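PDB 6AN0: histidinol dehydrogenase, which probably catalyses two successive NAD-dependent oxidations that turn L-histidinol, by way of L-histidinaldehyde, into L-histidine, the last step of histidine biosynthesis, using one zinc ion per subunit. Local coordinates for residues A[78-82]-A[173-177]; A[93-98]-A[145-149]; A[257-261]-A[288-293]. One frame throughout, in Å; residues are numbered along the deposited sequence.

Contact 1: residues A[78-82]-A[173-177]; sequences AIALV and PAILY
Tyr177, Pro173 and Val82 carry most of this contact, in which the first turn of helix 173-181 lies against Ala78 and Ile79 of helix 72-79 and the type I turn from Ile79 to Val82. Val82 bears on the tyrosine through one branch, its CG2 standing 3.7 Å from Tyr177 CB. That methyl lies beside the valine's own backbone N, while CG1 takes the place anti to it (chi1 -177°), and it also rests over the start of the helix, 4.0 Å from Pro173 O. The phenol is swung anti to the backbone N of Tyr177 (chi1 168°), and Ile79 reaches the edge of the ring, near its plane, with CG1 4.1 Å from CD2 of Tyr177. Ile87, Ile90 and Gln91 of helix 84-102 also touch the Tyr177 side chain.

Pro173 presents CB to several partners at once. Its CB sits 3.7 Å from the carbonyl oxygen of Ala78, which already accepts a backbone bond from Leu81 N (2.9 Å), and Leu81 CB comes up beside the pyrrolidine ring at 4.0 Å from Pro173 CB. Ala78 fills the space between Pro173 and Leu176: its single methyl meets Leu176 CB at 3.7 Å, and this small side chain lets the backbones draw close. Apart from the alanine carbonyl and Pro173 O, which carbon atoms brush, the meeting surfaces are hydrocarbon, and the turn is held to the helix by shape and exclusion of water instead of directed polar bonds.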
loop_
_atom_site.group_PDB
_atom_site.type_symbol
_atom_site.label_atom_id
_atom_site.label_comp_id
_atom_site.label_asym_id
_atom_site.label_seq_id
_atom_site.Cartn_x
_atom_site.Cartn_y
_atom_site.Cartn_z
ATOM N N ALA A 78 -34.103 10.553 4.967
ATOM C CA ALA A 78 -33.365 10.523 3.712
ATOM C C ALA A 78 -33.893 9.435 2.774
ATOM O O ALA A 78 -34.035 9.665 1.569
ATOM C CB ALA A 78 -31.875 10.329 4.001
ATOM N N ILE A 79 -34.185 8.243 3.306
ATOM C CA ILE A 79 -34.668 7.149 2.461
ATOM C C ILE A 79 -35.925 7.567 1.704
ATOM O O ILE A 79 -36.085 7.264 0.515
ATOM C CB ILE A 79 -34.912 5.881 3.306
ATOM C CG1 ILE A 79 -33.587 5.303 3.821
ATOM C CG2 ILE A 79 -35.677 4.838 2.503
ATOM C CD1 ILE A 79 -33.768 4.158 4.803
ATOM N N ALA A 80 -36.833 8.279 2.376
ATOM C CA ALA A 80 -38.087 8.685 1.751
ATOM C C ALA A 80 -37.905 9.789 0.714
ATOM O O ALA A 80 -38.850 10.080 -0.025
ATOM C CB ALA A 80 -39.076 9.142 2.822
ATOM N N LEU A 81 -36.730 10.412 0.644
ATOM C CA LEU A 81 -36.459 11.460 -0.329
ATOM C C LEU A 81 -35.720 10.950 -1.561
ATOM O O LEU A 81 -35.327 11.754 -2.411
ATOM C CB LEU A 81 -35.650 12.586 0.317
ATOM C CG LEU A 81 -36.279 13.351 1.479
ATOM C CD1 LEU A 81 -35.207 14.160 2.202
ATOM C CD2 LEU A 81 -37.399 14.249 0.991
ATOM N N VAL A 82 -35.503 9.644 -1.671
ATOM C CA VAL A 82 -34.824 9.063 -2.822
ATOM C C VAL A 82 -35.864 8.376 -3.696
ATOM O O VAL A 82 -36.633 7.537 -3.212
ATOM C CB VAL A 82 -33.730 8.077 -2.390
ATOM C CG1 VAL A 82 -32.999 7.553 -3.619
ATOM C CG2 VAL A 82 -32.765 8.752 -1.420
ATOM N N PRO A 173 -29.581 13.413 0.892
ATOM C CA PRO A 173 -30.273 12.132 1.138
ATOM C C PRO A 173 -29.686 10.952 0.394
ATOM O O PRO A 173 -29.751 9.826 0.907
ATOM C CB PRO A 173 -31.716 12.414 0.681
ATOM C CG PRO A 173 -31.657 13.709 -0.082
ATOM C CD PRO A 173 -30.521 14.482 0.522
ATOM N N ALA A 174 -29.135 11.159 -0.807
ATOM C CA ALA A 174 -28.545 10.035 -1.542
ATOM C C ALA A 174 -27.322 9.465 -0.840
ATOM O O ALA A 174 -27.065 8.253 -0.922
ATOM C CB ALA A 174 -28.180 10.456 -2.967
ATOM N N ILE A 175 -26.538 10.303 -0.162
ATOM C CA ILE A 175 -25.405 9.782 0.596
ATOM C C ILE A 175 -25.890 8.888 1.729
ATOM O O ILE A 175 -25.376 7.779 1.931
ATOM C CB ILE A 175 -24.534 10.932 1.137
ATOM C CG1 ILE A 175 -23.817 11.647 -0.004
ATOM C CG2 ILE A 175 -23.527 10.406 2.183
ATOM C CD1 ILE A 175 -23.015 12.871 0.462
ATOM N N LEU A 176 -26.863 9.376 2.508
ATOM C CA LEU A 176 -27.334 8.612 3.661
ATOM C C LEU A 176 -28.031 7.333 3.218
ATOM O O LEU A 176 -27.816 6.265 3.808
ATOM C CB LEU A 176 -28.274 9.470 4.520
ATOM C CG LEU A 176 -27.647 10.736 5.120
ATOM C CD1 LEU A 176 -28.683 11.521 5.909
ATOM C CD2 LEU A 176 -26.455 10.375 5.999
ATOM N N TYR A 177 -28.879 7.428 2.187
ATOM C CA TYR A 177 -29.528 6.236 1.652
ATOM C C TYR A 177 -28.498 5.186 1.250
ATOM O O TYR A 177 -28.607 4.011 1.627
ATOM C CB TYR A 177 -30.417 6.588 0.449
ATOM C CG TYR A 177 -30.849 5.331 -0.276
ATOM C CD1 TYR A 177 -30.151 4.850 -1.392
ATOM C CD2 TYR A 177 -31.903 4.571 0.209
ATOM C CE1 TYR A 177 -30.528 3.658 -2.022
ATOM C CE2 TYR A 177 -32.281 3.388 -0.410
ATOM C CZ TYR A 177 -31.595 2.938 -1.515
ATOM O OH TYR A 177 -31.995 1.766 -2.107
#

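Contact 2: residues A[93-98]-A[145-149]; sequences AASNIE and LMLGI. With EDO (1,2-ethanediol), chain C.
The carbonyl oxygen of Ala94 takes the helical bond from Glu98 N at 2.8 Å and also has Ile149 CD1 resting 3.6 Å from it. That methyl lies at the far end of an isoleucine inserted between Ala94 and Ile97, where it meets Ile97 CG2 at 3.8 Å. Ile149 CG2, the branch anti to its backbone N, reaches further along the helix to Glu98 CA at 3.7 Å. Ile97 answers from the other helix: its CD1 meets the methyl CE of Met146 at 3.6 Å and Leu145 CB at 3.8 Å. Met146 sets out away from helix 93-98, but a bend at chi2 (-65°) brings its thioether end back. The forked tip of Leu145 straddles Ala93 and Ala94, with one methyl to each. On the exposed side, Glu98 OE2 accepts a weak bond from O1 of a 1,2-ethanediol, 3.4 Å away, probably a crystallisation additive. The segment axes cross at -52°, 10.0 Å apart. Helix 142-154 is the crossover between the parallel strands 117-132 and 158-163, and helix 84-102 packs across it; Ile182 lies against Leu145 and Ile149, and Met414 of the second subunit against Ala93.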
loop_
_atom_site.group_PDB
_atom_site.type_symbol
_atom_site.label_atom_id
_atom_site.label_comp_id
_atom_site.label_asym_id
_atom_site.label_seq_id
_atom_site.Cartn_x
_atom_site.Cartn_y
_atom_site.Cartn_z
ATOM N N ALA A 93 -26.078 -0.924 -9.462
ATOM C CA ALA A 93 -24.650 -0.648 -9.328
ATOM C C ALA A 93 -24.037 -1.441 -8.175
ATOM O O ALA A 93 -22.967 -2.042 -8.320
ATOM C CB ALA A 93 -24.429 0.851 -9.134
ATOM N N ALA A 94 -24.700 -1.447 -7.013
ATOM C CA ALA A 94 -24.148 -2.140 -5.850
ATOM C C ALA A 94 -23.958 -3.628 -6.132
ATOM O O ALA A 94 -22.961 -4.230 -5.711
ATOM C CB ALA A 94 -25.062 -1.944 -4.639
ATOM N N SER A 95 -24.907 -4.235 -6.839
ATOM C CA SER A 95 -24.791 -5.657 -7.140
ATOM C C SER A 95 -23.568 -5.941 -8.003
ATOM O O SER A 95 -22.839 -6.910 -7.755
ATOM C CB SER A 95 -26.067 -6.154 -7.817
ATOM O OG SER A 95 -27.102 -6.334 -6.866
ATOM N N ASN A 96 -23.318 -5.103 -9.012
ATOM C CA ASN A 96 -22.180 -5.321 -9.900
ATOM C C ASN A 96 -20.861 -5.086 -9.185
ATOM O O ASN A 96 -19.909 -5.855 -9.363
ATOM C CB ASN A 96 -22.286 -4.407 -11.118
ATOM C CG ASN A 96 -23.373 -4.840 -12.067
ATOM O OD1 ASN A 96 -23.798 -5.986 -12.029
ATOM N ND2 ASN A 96 -23.832 -3.926 -12.919
ATOM N N ILE A 97 -20.782 -4.013 -8.393
ATOM C CA ILE A 97 -19.592 -3.751 -7.591
ATOM C C ILE A 97 -19.341 -4.897 -6.614
ATOM O O ILE A 97 -18.201 -5.363 -6.450
ATOM C CB ILE A 97 -19.745 -2.397 -6.862
ATOM C CG1 ILE A 97 -19.745 -1.246 -7.877
ATOM C CG2 ILE A 97 -18.637 -2.216 -5.814
ATOM C CD1 ILE A 97 -20.352 0.067 -7.344
ATOM N N GLU A 98 -20.396 -5.374 -5.950
ATOM C CA GLU A 98 -20.217 -6.467 -4.996
ATOM C C GLU A 98 -19.727 -7.723 -5.701
ATOM O O GLU A 98 -18.822 -8.409 -5.212
ATOM C CB GLU A 98 -21.530 -6.754 -4.255
ATOM C CG GLU A 98 -21.360 -7.778 -3.129
ATOM C CD GLU A 98 -22.637 -8.004 -2.327
ATOM O OE1 GLU A 98 -23.715 -7.565 -2.781
ATOM O OE2 GLU A 98 -22.560 -8.618 -1.242
ATOM N N LEU A 145 -20.549 3.543 -2.462
ATOM C CA LEU A 145 -20.552 2.148 -2.914
ATOM C C LEU A 145 -19.139 1.626 -3.136
ATOM O O LEU A 145 -18.819 0.490 -2.754
ATOM C CB LEU A 145 -21.355 2.001 -4.212
ATOM C CG LEU A 145 -22.848 2.303 -4.157
ATOM C CD1 LEU A 145 -23.462 2.163 -5.550
ATOM C CD2 LEU A 145 -23.538 1.387 -3.147
ATOM N N MET A 146 -18.283 2.436 -3.767
ATOM C CA MET A 146 -16.952 1.982 -4.169
ATOM C C MET A 146 -16.064 1.649 -2.973
ATOM O O MET A 146 -15.161 0.806 -3.082
ATOM C CB MET A 146 -16.262 3.059 -5.015
ATOM C CG MET A 146 -16.937 3.360 -6.349
ATOM S SD MET A 146 -16.886 1.934 -7.460
ATOM C CE MET A 146 -18.034 2.435 -8.755
ATOM N N LEU A 147 -16.246 2.341 -1.855
ATOM C CA LEU A 147 -15.410 2.129 -0.680
ATOM C C LEU A 147 -16.102 1.289 0.377
ATOM O O LEU A 147 -15.452 0.461 1.023
ATOM C CB LEU A 147 -14.998 3.474 -0.070
ATOM C CG LEU A 147 -14.266 4.389 -1.051
ATOM C CD1 LEU A 147 -13.958 5.729 -0.391
ATOM C CD2 LEU A 147 -12.974 3.753 -1.580
ATOM N N GLY A 148 -17.420 1.449 0.516
ATOM C CA GLY A 148 -18.147 0.701 1.533
ATOM C C GLY A 148 -18.306 -0.774 1.198
ATOM O O GLY A 148 -18.265 -1.627 2.088
ATOM N N ILE A 149 -18.500 -1.100 -0.077
ATOM C CA ILE A 149 -18.808 -2.488 -0.432
ATOM C C ILE A 149 -17.581 -3.377 -0.210
ATOM O O ILE A 149 -17.712 -4.444 0.419
ATOM C CB ILE A 149 -19.359 -2.597 -1.871
ATOM C CG1 ILE A 149 -20.807 -2.088 -1.909
ATOM C CG2 ILE A 149 -19.315 -4.059 -2.370
ATOM C CD1 ILE A 149 -21.458 -2.093 -3.300
HETATM C C1 EDO C . -22.454 -5.360 0.600
HETATM O O1 EDO C . -21.593 -6.392 1.099
HETATM C C2 EDO C . -22.776 -4.359 1.700
HETATM O O2 EDO C . -23.697 -4.915 2.648
#

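Contact 3: residues A[257-261]-A[288-293]; sequences AADLL and QVENQL
Gln288 and Ala257 meet through their beta carbons, 3.4 Å apart, a tight approach, with only a methyl on the alanine side. The glutamine chain then bends at chi2, which turns OE1 toward Gln292, one turn further on. Val289 follows with both branches in use. CG2, lying beside the residue's backbone N, packs on Ala257 CB at 3.6 Å and also touches the end of Leu260, whereas CG1, anti to that N, looks toward Leu261 CD2 at 4.2 Å.

One turn later Gln292 stretches out across the groove between the helices, its chain extended beyond CG. Its aliphatic root is useful too: CB takes Leu261 CD1 at 3.5 Å. The amide is held by its nitrogen. NE2 donates to Gln288 OE1 at 3.2 Å in a nearly straight bond (170°) lying in the plane of the Gln292 amide, and it also bonds to Glu254 O, one turn before Ala258. Two acceptors on one NH2 group fix the rotation of the amide and so place OE1 against Ala258, 3.3 Å from its CA. His425 of the second subunit packs on this same glutamine. Leu293 meets the other Leu261 methyl, with CD1 4.1 Å from Leu261 CD2, while helix 299-307 lies against Leu293 and Val289.

The segment axes cross at -59°. Helix 253-264 links strand 242-247 to its parallel neighbour 271-276, and helix 279-293 begins the next connection, to strand 310-313. Neighbouring beta-alpha-beta crossovers that pack helix on helix against a parallel sheet are characteristic of the Rossmann-like domain organisation of histidinol dehydrogenase.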
loop_
_atom_site.group_PDB
_atom_site.type_symbol
_atom_site.label_atom_id
_atom_site.label_comp_id
_atom_site.label_asym_id
_atom_site.label_seq_id
_atom_site.Cartn_x
_atom_site.Cartn_y
_atom_site.Cartn_z
ATOM N N ALA A 257 -15.613 12.321 -28.185
ATOM C CA ALA A 257 -15.847 13.663 -27.653
ATOM C C ALA A 257 -16.648 13.622 -26.355
ATOM O O ALA A 257 -16.325 14.331 -25.389
ATOM C CB ALA A 257 -16.569 14.513 -28.694
ATOM N N ALA A 258 -17.697 12.795 -26.310
ATOM C CA ALA A 258 -18.502 12.685 -25.095
ATOM C C ALA A 258 -17.684 12.143 -23.927
ATOM O O ALA A 258 -17.846 12.596 -22.784
ATOM C CB ALA A 258 -19.724 11.800 -25.358
ATOM N N ASP A 259 -16.793 11.183 -24.190
ATOM C CA ASP A 259 -15.937 10.647 -23.132
ATOM C C ASP A 259 -14.995 11.718 -22.587
ATOM O O ASP A 259 -14.853 11.873 -21.364
ATOM C CB ASP A 259 -15.150 9.444 -23.654
ATOM C CG ASP A 259 -16.058 8.258 -23.975
ATOM O OD1 ASP A 259 -17.150 8.179 -23.372
ATOM O OD2 ASP A 259 -15.688 7.408 -24.816
ATOM N N LEU A 260 -14.337 12.461 -23.481
ATOM C CA LEU A 260 -13.484 13.565 -23.052
ATOM C C LEU A 260 -14.263 14.562 -22.209
ATOM O O LEU A 260 -13.787 15.013 -21.159
ATOM C CB LEU A 260 -12.882 14.273 -24.265
ATOM C CG LEU A 260 -11.939 13.469 -25.156
ATOM C CD1 LEU A 260 -11.553 14.314 -26.355
ATOM C CD2 LEU A 260 -10.708 13.028 -24.355
ATOM N N LEU A 261 -15.456 14.943 -22.668
ATOM C CA LEU A 261 -16.215 15.948 -21.931
ATOM C C LEU A 261 -16.726 15.402 -20.606
ATOM O O LEU A 261 -16.884 16.166 -19.649
ATOM C CB LEU A 261 -17.362 16.470 -22.790
ATOM C CG LEU A 261 -16.880 17.375 -23.932
ATOM C CD1 LEU A 261 -17.995 17.687 -24.899
ATOM C CD2 LEU A 261 -16.309 18.668 -23.365
ATOM N N GLN A 288 -16.809 17.602 -32.668
ATOM C CA GLN A 288 -17.825 17.071 -31.766
ATOM C C GLN A 288 -17.685 17.665 -30.369
ATOM O O GLN A 288 -18.689 17.948 -29.708
ATOM C CB GLN A 288 -17.727 15.545 -31.711
ATOM C CG GLN A 288 -18.344 14.827 -32.911
ATOM C CD GLN A 288 -19.863 14.804 -32.876
ATOM O OE1 GLN A 288 -20.480 15.118 -31.860
ATOM N NE2 GLN A 288 -20.473 14.424 -33.995
ATOM N N VAL A 289 -16.448 17.850 -29.902
ATOM C CA VAL A 289 -16.232 18.460 -28.590
ATOM C C VAL A 289 -16.831 19.855 -28.557
ATOM O O VAL A 289 -17.544 20.220 -27.615
ATOM C CB VAL A 289 -14.733 18.495 -28.246
ATOM C CG1 VAL A 289 -14.482 19.431 -27.049
ATOM C CG2 VAL A 289 -14.211 17.099 -27.959
ATOM N N GLU A 290 -16.551 20.658 -29.592
ATOM C CA GLU A 290 -17.054 22.026 -29.616
ATOM C C GLU A 290 -18.577 22.045 -29.607
ATOM O O GLU A 290 -19.193 22.816 -28.861
ATOM C CB GLU A 290 -16.517 22.770 -30.845
ATOM C CG GLU A 290 -15.020 23.058 -30.798
ATOM C CD GLU A 290 -14.576 23.658 -29.470
ATOM O OE1 GLU A 290 -13.718 23.048 -28.795
ATOM O OE2 GLU A 290 -15.088 24.735 -29.095
ATOM N N ASN A 291 -19.201 21.203 -30.440
ATOM C CA ASN A 291 -20.660 21.183 -30.521
ATOM C C ASN A 291 -21.287 20.677 -29.227
ATOM O O ASN A 291 -22.255 21.266 -28.731
ATOM C CB ASN A 291 -21.112 20.330 -31.701
ATOM C CG ASN A 291 -20.867 21.007 -33.027
ATOM O OD1 ASN A 291 -20.623 22.214 -33.082
ATOM N ND2 ASN A 291 -20.937 20.238 -34.109
ATOM N N GLN A 292 -20.752 19.592 -28.664
ATOM C CA GLN A 292 -21.313 19.049 -27.431
ATOM C C GLN A 292 -21.073 19.965 -26.240
ATOM O O GLN A 292 -21.910 20.027 -25.334
ATOM C CB GLN A 292 -20.729 17.662 -27.140
ATOM C CG GLN A 292 -21.160 16.599 -28.129
ATOM C CD GLN A 292 -20.608 15.234 -27.774
ATOM O OE1 GLN A 292 -20.478 14.903 -26.598
ATOM N NE2 GLN A 292 -20.275 14.439 -28.788
ATOM N N LEU A 293 -19.943 20.679 -26.220
ATOM C CA LEU A 293 -19.639 21.560 -25.096
ATOM C C LEU A 293 -20.738 22.595 -24.883
ATOM O O LEU A 293 -21.065 22.930 -23.739
ATOM C CB LEU A 293 -18.293 22.250 -25.325
ATOM C CG LEU A 293 -17.819 23.224 -24.244
ATOM C CD1 LEU A 293 -17.702 22.512 -22.910
ATOM C CD2 LEU A 293 -16.497 23.843 -24.635
#

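The contacts are separate: along the chain contact 2 is nested within the loop closed by contact 1, whereas contact 3 follows both. Contacts 1 and 2 have centres about 17 Å apart and are joined through helix 84-102: its earlier part touches Tyr177 and Val82, its later part forms one side of contact 2. Contact 3 lies about 29 Å, centre to centre, from contact 2, yet both lie within about 11 Å of bound zinc: the Met146 side chain is about 10 Å away, beside the mixed sheet, and that of Leu261 about 11 Å, beside the parallel one. Contacts 2 and 3 also touch the second subunit, while contact 1 is remote from the annotated sites.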